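Peroxisomal acyl-coenzyme A oxidase 1 (Arabidopsis thaliana, PDB 1W07) catalyses the FAD-dependent oxidation of long- and medium-chain acyl-CoAs to 2-trans-enoyl-CoAs, passing electrons to oxygen to give hydrogen peroxide in peroxisomal beta-oxidation. Local coordinates at residues N586-L589 and R590-T594; N575-T578 and P579-S583; L561-L564 and H565-G569; D481-L484 and E485-A489. The protein carries 1 engineered substitution. All coordinates share one frame; numbering follows the deposited sequence.

How the interactions relate
All four contacts are local, each formed within one turn or so of a helix or at a helix end, and all fall in the C-terminal helical region of the acyl-CoA oxidase. Interactions 1 and 2 share helix 579-596, the latter at its start; interaction 3 ends helix 548-566, and interaction 4 lies early in helix 480-503. All are partly buried; interactions 2, 3 and 4 each include an exposed residue, interaction 1 none. Interactions 1, 2 and 3 reach the second subunit, interaction 1 with a salt bridge, the others by packing; interaction 4 touches no other chain of the assembly. Packing joins the set: Phe-487 meets Leu-563, Ile-577 meets Ala-486 and Leu-564. Water enters interactions 2, 3 and 4.

Interaction 1: N586-L589 and R590-T594; sequences NDQL and RSLYT
Asp-587 and Arg-590 lie side by side and point the same way, joined by a salt bridge of 2.8 Å from Asp-587 OD1 to Arg-590 NH2. The carboxylate offers its anti lone pair, and OD1 sits close to the guanidinium plane although the two flat groups are turned 55° apart. A bend at chi3 (-42°) folds the arginine back along the helix to meet this i-3 partner. The amide of Asn-586 stands nearly perpendicular to the guanidinium, with ND2 3.6 Å from Arg-590 NH2; both side chains turn to Asp-518 of the second subunit, which accepts a hydrogen bond from Asn-586 ND2 and forms a salt bridge with Arg-590 NH1. The arginine is thus held between two acidic groups, one in each chain.

On another side of the helix, Leu-589 meets the far end of the Tyr-593 ring. Its CG lies 3.6 Å from Tyr-593 CZ, and CD2 is 3.6 Å from Tyr-593 OH. Leu-589 O stands over one face of the ring, displaced toward the rim, while also accepting the helical bond from Tyr-593 N at 3.1 Å. The phenol hydroxyl is hydrogen-bonded to Asn-332. A valine in place of Tyr-593 would probably leave Asn-332 without this partner and open a gap beside Leu-589.

Gln-588 and Leu-592 instead face helix 548-566, touching Leu-561 together with Asn-554 and Ile-558, whereas Tyr-593 packs on helix 328-363, which carries the FAD-binding residues Gln-330 and Arg-333. Helix 579-596 therefore bridges these two helices and the subunit interface.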
# COMPACT_ATOMS: atom_id res chain seq x y z
N ASN B 586 -15.10 12.99 -19.01
CA ASN B 586 -13.80 12.36 -19.22
C ASN B 586 -12.94 13.22 -20.16
O ASN B 586 -11.73 13.33 -19.95
CB ASN B 586 -13.97 10.96 -19.80
CG ASN B 586 -12.71 10.12 -19.68
OD1 ASN B 586 -12.18 9.93 -18.58
ND2 ASN B 586 -12.22 9.60 -20.80
N ASP B 587 -13.55 13.80 -21.19
CA ASP B 587 -12.81 14.65 -22.13
C ASP B 587 -12.33 15.90 -21.39
O ASP B 587 -11.20 16.35 -21.58
CB ASP B 587 -13.70 15.10 -23.31
CG ASP B 587 -14.16 13.94 -24.18
OD1 ASP B 587 -13.40 12.96 -24.35
OD2 ASP B 587 -15.29 14.02 -24.72
N GLN B 588 -13.19 16.46 -20.56
CA GLN B 588 -12.82 17.64 -19.79
C GLN B 588 -11.68 17.32 -18.83
O GLN B 588 -10.74 18.11 -18.66
CB GLN B 588 -14.02 18.16 -19.01
CG GLN B 588 -13.77 19.49 -18.32
CD GLN B 588 -13.29 20.58 -19.28
OE1 GLN B 588 -12.12 20.99 -19.24
NE2 GLN B 588 -14.18 21.05 -20.14
N LEU B 589 -11.76 16.14 -18.20
CA LEU B 589 -10.72 15.70 -17.28
C LEU B 589 -9.39 15.62 -18.03
O LEU B 589 -8.37 16.11 -17.54
CB LEU B 589 -11.09 14.32 -16.69
CG LEU B 589 -10.09 13.72 -15.69
CD1 LEU B 589 -9.89 14.66 -14.50
CD2 LEU B 589 -10.61 12.35 -15.24
N ARG B 590 -9.40 15.02 -19.21
CA ARG B 590 -8.20 14.88 -20.05
C ARG B 590 -7.58 16.25 -20.35
O ARG B 590 -6.38 16.48 -20.16
CB ARG B 590 -8.58 14.20 -21.37
CG ARG B 590 -7.50 13.31 -21.96
CD ARG B 590 -7.75 13.05 -23.44
NE ARG B 590 -9.17 12.78 -23.72
CZ ARG B 590 -9.82 11.69 -23.32
NH1 ARG B 590 -9.19 10.76 -22.61
NH2 ARG B 590 -11.11 11.56 -23.60
N SER B 591 -8.42 17.17 -20.82
CA SER B 591 -7.98 18.51 -21.12
C SER B 591 -7.38 19.20 -19.89
O SER B 591 -6.37 19.90 -20.00
CB SER B 591 -9.16 19.33 -21.65
OG SER B 591 -8.83 20.71 -21.65
N LEU B 592 -7.99 19.00 -18.72
CA LEU B 592 -7.47 19.61 -17.48
C LEU B 592 -6.09 19.06 -17.15
O LEU B 592 -5.25 19.76 -16.58
CB LEU B 592 -8.44 19.37 -16.31
CG LEU B 592 -9.79 20.10 -16.37
CD1 LEU B 592 -10.69 19.62 -15.25
CD2 LEU B 592 -9.58 21.59 -16.25
N TYR B 593 -5.83 17.80 -17.49
CA TYR B 593 -4.52 17.23 -17.22
C TYR B 593 -3.49 18.00 -18.07
O TYR B 593 -2.46 18.45 -17.56
CB TYR B 593 -4.49 15.75 -17.58
CG TYR B 593 -5.28 14.84 -16.64
CD1 TYR B 593 -5.54 15.21 -15.32
CD2 TYR B 593 -5.69 13.58 -17.05
CE1 TYR B 593 -6.21 14.33 -14.43
CE2 TYR B 593 -6.34 12.69 -16.18
CZ TYR B 593 -6.60 13.07 -14.87
OH TYR B 593 -7.23 12.17 -14.02
N THR B 594 -3.78 18.13 -19.37
CA THR B 594 -2.90 18.84 -20.29
C THR B 594 -2.65 20.27 -19.83
O THR B 594 -1.57 20.81 -20.03
CB THR B 594 -3.52 18.86 -21.69
OG1 THR B 594 -3.63 17.51 -22.15
CG2 THR B 594 -2.65 19.68 -22.68

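Interaction 2: N575-T578 and P579-S583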
# COMPACT_ATOMS: atom_id res chain seq x y z
N ASN B 575 -29.76 8.51 -13.36
CA ASN B 575 -30.44 8.90 -14.59
C ASN B 575 -30.39 10.41 -14.78
O ASN B 575 -31.02 10.96 -15.68
CB ASN B 575 -31.90 8.42 -14.58
CG ASN B 575 -32.01 6.91 -14.48
OD1 ASN B 575 -31.40 6.17 -15.26
ND2 ASN B 575 -32.79 6.43 -13.51
N CYS B 576 -29.64 11.08 -13.91
CA CYS B 576 -29.47 12.52 -13.97
C CYS B 576 -28.23 12.79 -14.84
O CYS B 576 -27.99 13.91 -15.27
CB CYS B 576 -29.30 13.06 -12.55
SG CYS B 576 -28.99 14.84 -12.30
N ILE B 577 -27.47 11.73 -15.10
CA ILE B 577 -26.27 11.78 -15.93
C ILE B 577 -26.35 10.63 -16.93
O ILE B 577 -26.62 9.50 -16.56
CB ILE B 577 -24.98 11.60 -15.09
CG1 ILE B 577 -24.78 12.82 -14.20
CG2 ILE B 577 -23.78 11.43 -16.01
CD1 ILE B 577 -23.58 12.70 -13.29
N THR B 578 -26.11 10.94 -18.21
CA THR B 578 -26.16 9.92 -19.25
C THR B 578 -24.75 9.49 -19.65
O THR B 578 -23.77 10.19 -19.35
CB THR B 578 -26.90 10.45 -20.50
OG1 THR B 578 -27.30 9.36 -21.34
CG2 THR B 578 -26.00 11.37 -21.30
N PRO B 579 -24.61 8.33 -20.30
CA PRO B 579 -23.28 7.87 -20.70
C PRO B 579 -22.55 8.89 -21.56
O PRO B 579 -21.33 9.02 -21.48
CB PRO B 579 -23.58 6.58 -21.46
CG PRO B 579 -24.74 6.04 -20.70
CD PRO B 579 -25.61 7.26 -20.47
N LYS B 580 -23.29 9.62 -22.39
CA LYS B 580 -22.69 10.62 -23.26
C LYS B 580 -22.14 11.78 -22.45
O LYS B 580 -21.06 12.29 -22.73
CB LYS B 580 -23.73 11.13 -24.26
CG LYS B 580 -23.16 12.09 -25.29
CD LYS B 580 -24.26 12.75 -26.11
CE LYS B 580 -23.72 13.94 -26.90
NZ LYS B 580 -24.81 14.80 -27.45
N GLN B 581 -22.88 12.21 -21.43
CA GLN B 581 -22.42 13.31 -20.61
C GLN B 581 -21.23 12.84 -19.77
O GLN B 581 -20.38 13.65 -19.38
CB GLN B 581 -23.54 13.80 -19.69
CG GLN B 581 -24.78 14.30 -20.44
CD GLN B 581 -25.93 14.63 -19.50
OE1 GLN B 581 -26.23 13.86 -18.58
NE2 GLN B 581 -26.58 15.76 -19.73
N ALA B 582 -21.17 11.54 -19.51
CA ALA B 582 -20.10 10.95 -18.72
C ALA B 582 -18.82 10.97 -19.55
O ALA B 582 -17.73 11.20 -19.04
CB ALA B 582 -20.45 9.52 -18.32
N SER B 583 -18.98 10.73 -20.85
CA SER B 583 -17.86 10.73 -21.77
C SER B 583 -17.35 12.16 -21.95
O SER B 583 -16.16 12.37 -22.21
CB SER B 583 -18.30 10.14 -23.12
OG SER B 583 -17.19 9.82 -23.93
O HOH W 1 -25.80 8.79 -23.54
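Thr-578 and Gln-581 pack closely where the chain enters helix 579-596. The amide oxygen of Gln-581 turns back to the chain, with OE1 accepting a hydrogen bond from Thr-578 N at 2.9 Å, the donor tilted 22° from the carbonyl plane. Their side chains cross at about a right angle, bringing Thr-578 CG2 to 3.3 Å from Gln-581 CG. The threonine methyl lies between its own backbone N and carbonyl carbon (chi1 -163° for OG1), which lays it over the first turn. On the far side of the glutamine amide, NE2 bonds to the carbonyls of Ser-469 and Val-471, so both ends of this buried group are engaged.

The other side is wetter. Thr-578 OG1 makes no capping bond itself; it reaches a water at 2.7 Å, and that water accepts from Lys-580 N at 2.9 Å. The lysine chain then extends away from the contact.

Just upstream, Cys-576 is linked by a disulfide to Cys-467, and Ile-577 packs on Ala-486. Thr-578 occupies the N-cap position, with Pro-579 in the first turn and the side chain of Gln-581, three residues on, bonded back to the N-cap amide: the reciprocal half of a capping box, without the direct threonine half.

Interaction 3: L561-L564 and H565-G569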
# COMPACT_ATOMS: atom_id res chain seq x y z
N LEU B 561 -14.14 15.67 -11.25
CA LEU B 561 -14.31 14.85 -12.44
C LEU B 561 -13.61 13.50 -12.31
O LEU B 561 -14.05 12.52 -12.91
CB LEU B 561 -13.80 15.59 -13.67
CG LEU B 561 -14.52 16.90 -14.01
CD1 LEU B 561 -13.92 17.52 -15.28
CD2 LEU B 561 -16.00 16.61 -14.19
N TYR B 562 -12.53 13.44 -11.54
CA TYR B 562 -11.83 12.19 -11.34
C TYR B 562 -12.70 11.24 -10.52
O TYR B 562 -12.81 10.06 -10.83
CB TYR B 562 -10.51 12.41 -10.60
CG TYR B 562 -9.80 11.12 -10.29
CD1 TYR B 562 -9.21 10.37 -11.31
CD2 TYR B 562 -9.76 10.62 -8.99
CE1 TYR B 562 -8.60 9.16 -11.05
CE2 TYR B 562 -9.14 9.40 -8.71
CZ TYR B 562 -8.57 8.68 -9.75
OH TYR B 562 -7.96 7.47 -9.51
N LEU B 563 -13.31 11.77 -9.46
CA LEU B 563 -14.18 10.95 -8.61
C LEU B 563 -15.43 10.53 -9.38
O LEU B 563 -15.92 9.41 -9.22
CB LEU B 563 -14.57 11.71 -7.34
CG LEU B 563 -13.49 11.94 -6.26
CD1 LEU B 563 -14.10 12.70 -5.09
CD2 LEU B 563 -12.94 10.60 -5.78
N LEU B 564 -15.95 11.43 -10.21
CA LEU B 564 -17.13 11.10 -11.00
C LEU B 564 -16.80 9.89 -11.87
O LEU B 564 -17.58 8.94 -11.97
CB LEU B 564 -17.53 12.29 -11.86
CG LEU B 564 -18.93 12.22 -12.50
CD1 LEU B 564 -19.44 13.62 -12.76
CD2 LEU B 564 -18.85 11.45 -13.79
N HIS B 565 -15.64 9.92 -12.51
CA HIS B 565 -15.21 8.82 -13.36
C HIS B 565 -14.96 7.55 -12.55
O HIS B 565 -15.41 6.46 -12.93
CB HIS B 565 -13.95 9.22 -14.13
CG HIS B 565 -13.42 8.16 -15.04
ND1 HIS B 565 -12.61 7.14 -14.59
CD2 HIS B 565 -13.59 7.96 -16.37
CE1 HIS B 565 -12.29 6.36 -15.61
NE2 HIS B 565 -12.88 6.83 -16.70
N LYS B 566 -14.25 7.68 -11.44
CA LYS B 566 -13.94 6.53 -10.59
C LYS B 566 -15.20 5.86 -10.04
O LYS B 566 -15.24 4.64 -9.88
CB LYS B 566 -13.03 6.98 -9.44
CG LYS B 566 -12.67 5.88 -8.45
CD LYS B 566 -11.68 6.40 -7.40
CE LYS B 566 -11.40 5.36 -6.31
NZ LYS B 566 -10.92 4.07 -6.86
N HIS B 567 -16.22 6.65 -9.74
CA HIS B 567 -17.48 6.12 -9.20
C HIS B 567 -18.60 6.31 -10.21
O HIS B 567 -19.76 6.46 -9.83
CB HIS B 567 -17.83 6.85 -7.91
CG HIS B 567 -16.83 6.63 -6.80
ND1 HIS B 567 -16.68 5.42 -6.16
CD2 HIS B 567 -15.92 7.47 -6.25
CE1 HIS B 567 -15.72 5.52 -5.26
NE2 HIS B 567 -15.25 6.75 -5.29
N LEU B 568 -18.25 6.29 -11.49
CA LEU B 568 -19.19 6.46 -12.58
C LEU B 568 -20.51 5.70 -12.36
O LEU B 568 -21.59 6.26 -12.56
CB LEU B 568 -18.55 6.03 -13.91
CG LEU B 568 -19.38 6.21 -15.19
CD1 LEU B 568 -19.70 7.68 -15.37
CD2 LEU B 568 -18.64 5.68 -16.42
N GLY B 569 -20.40 4.44 -11.95
CA GLY B 569 -21.58 3.62 -11.71
C GLY B 569 -22.60 4.29 -10.80
O GLY B 569 -23.81 4.16 -11.03
O HOH W 2 -11.29 8.04 -12.36
O HOH W 3 -7.76 4.59 -7.71
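Tyr-562 and Lys-566, one turn apart, are joined first through the backbone, where Lys-566 N donates to Tyr-562 O at 2.8 Å. Matching helical bonds run from His-565 N to Leu-561 O and from His-567 N to Leu-563 O, the latter 2.8 Å long. His-567 then leaves helical geometry, ending helix 548-566, and stands at the N-cap position of helix 568-572.

Water makes the second set of links. One molecule donates to Tyr-562 O and lies 2.7 Å from His-565 ND1, so this carbonyl serves both the helix and the solvent. The imidazole is brought to that water by CG standing trans to the backbone N (chi1 180°). Another water joins Tyr-562 OH to Lys-566 NZ, but weakly at each end.

The apolar touches are light. Lys-566 CD approaches Tyr-562 CE2 obliquely at 4.1 Å, and Leu-564 CD2 meets Leu-568 CD1 at 4.2 Å across the break between the helices. Leu-563 packs instead on Phe-487 of helix 480-503, and His-565 reaches Glu-521 of the second subunit.

With main-chain bonds and a bridging water shared by Tyr-562 O and His-565 ND1 carrying the contact, its hold depends little on direct bonds between side chains.

Interaction 4: D481-L484 and E485-A489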
# COMPACT_ATOMS: atom_id res chain seq x y z
N ASP B 481 -22.37 24.59 -10.33
CA ASP B 481 -23.72 24.11 -10.09
C ASP B 481 -23.98 22.75 -10.75
O ASP B 481 -24.74 21.93 -10.25
CB ASP B 481 -24.74 25.13 -10.60
CG ASP B 481 -24.67 26.44 -9.85
OD1 ASP B 481 -24.80 26.40 -8.61
OD2 ASP B 481 -24.49 27.50 -10.49
N VAL B 482 -23.33 22.53 -11.89
CA VAL B 482 -23.50 21.27 -12.60
C VAL B 482 -22.81 20.15 -11.82
O VAL B 482 -23.32 19.02 -11.71
CB VAL B 482 -22.89 21.35 -14.02
CG1 VAL B 482 -22.91 19.99 -14.66
CG2 VAL B 482 -23.69 22.35 -14.89
N VAL B 483 -21.65 20.46 -11.26
CA VAL B 483 -20.90 19.48 -10.50
C VAL B 483 -21.60 19.19 -9.18
O VAL B 483 -21.83 18.04 -8.84
CB VAL B 483 -19.46 19.98 -10.24
CG1 VAL B 483 -18.73 19.02 -9.29
CG2 VAL B 483 -18.72 20.08 -11.56
N LEU B 484 -21.96 20.24 -8.45
CA LEU B 484 -22.62 20.07 -7.17
C LEU B 484 -23.91 19.28 -7.30
O LEU B 484 -24.17 18.37 -6.50
CB LEU B 484 -22.92 21.43 -6.52
CG LEU B 484 -21.75 22.13 -5.83
CD1 LEU B 484 -22.18 23.49 -5.33
CD2 LEU B 484 -21.25 21.27 -4.68
N GLU B 485 -24.71 19.62 -8.30
CA GLU B 485 -25.97 18.92 -8.53
C GLU B 485 -25.72 17.44 -8.74
O GLU B 485 -26.40 16.60 -8.16
CB GLU B 485 -26.68 19.50 -9.76
CG GLU B 485 -27.98 18.79 -10.10
CD GLU B 485 -28.61 19.31 -11.37
OE1 GLU B 485 -27.95 19.25 -12.43
OE2 GLU B 485 -29.77 19.77 -11.32
N ALA B 486 -24.74 17.12 -9.57
CA ALA B 486 -24.41 15.73 -9.84
C ALA B 486 -24.01 14.98 -8.57
O ALA B 486 -24.51 13.88 -8.32
CB ALA B 486 -23.29 15.66 -10.85
N PHE B 487 -23.10 15.55 -7.77
CA PHE B 487 -22.66 14.90 -6.54
C PHE B 487 -23.74 14.82 -5.45
O PHE B 487 -23.82 13.84 -4.72
CB PHE B 487 -21.42 15.59 -5.96
CG PHE B 487 -20.12 15.13 -6.58
CD1 PHE B 487 -19.79 15.49 -7.88
CD2 PHE B 487 -19.26 14.31 -5.86
CE1 PHE B 487 -18.61 15.03 -8.46
CE2 PHE B 487 -18.07 13.85 -6.43
CZ PHE B 487 -17.75 14.22 -7.73
N GLU B 488 -24.57 15.86 -5.35
CA GLU B 488 -25.64 15.86 -4.34
C GLU B 488 -26.67 14.80 -4.71
O GLU B 488 -27.08 14.01 -3.86
CB GLU B 488 -26.31 17.24 -4.26
CG GLU B 488 -25.40 18.37 -3.81
CD GLU B 488 -26.12 19.70 -3.71
OE1 GLU B 488 -27.08 19.90 -4.47
OE2 GLU B 488 -25.71 20.54 -2.88
N ALA B 489 -27.06 14.76 -5.97
CA ALA B 489 -28.02 13.77 -6.44
C ALA B 489 -27.50 12.34 -6.23
O ALA B 489 -28.21 11.47 -5.74
CB ALA B 489 -28.33 13.99 -7.91
O HOH W 4 -25.56 18.14 -13.38
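Glu-488 N donates to Leu-484 O at 2.8 Å, and Phe-487 N to Val-483 O at 3.0 Å, in the regular i to i-4 pattern of the alpha-helix 480-503. Both donors approach nearly along the C=O axis. For the two preceding amides the approach differs: Glu-485 N and Ala-486 N stand well above the carbonyl planes of Asp-481 and Val-482. A water adds a side-chain link, donating to Val-482 O at 2.9 Å and to Glu-485 OE1 at 2.8 Å. The carboxylate reaches it because the glutamate chain runs extended from a CG placed opposite the backbone N (chi1 178°), so Val-482 O receives both an amide and a water.

Both carboxylate oxygens of Glu-488 are hydrogen-bonded outside the contact, and OE1 also makes a long, weak ion pair with Arg-460. Its CG nonetheless rests on Leu-484 O.

Inward, the contact becomes apolar. Val-483 and Phe-487 lie alongside each other and point the same way into the helical bundle, where Val-483 meets Tyr-557 and Ala-560 of helix 548-566. The phenyl ring also touches Leu-529 and Val-532 of helix 516-538, and makes an edge-to-face stack with Phe-571. An alanine at Phe-487 would probably leave Phe-571 without its stacking partner and open a gap between helices 480-503, 516-538 and 548-566.

Val-483 touches the ring through one branch, CG1 lying 3.9 Å from Phe-487 CD1, while Val-483 O sits at the ring edge, 3.4 Å from the same CD1.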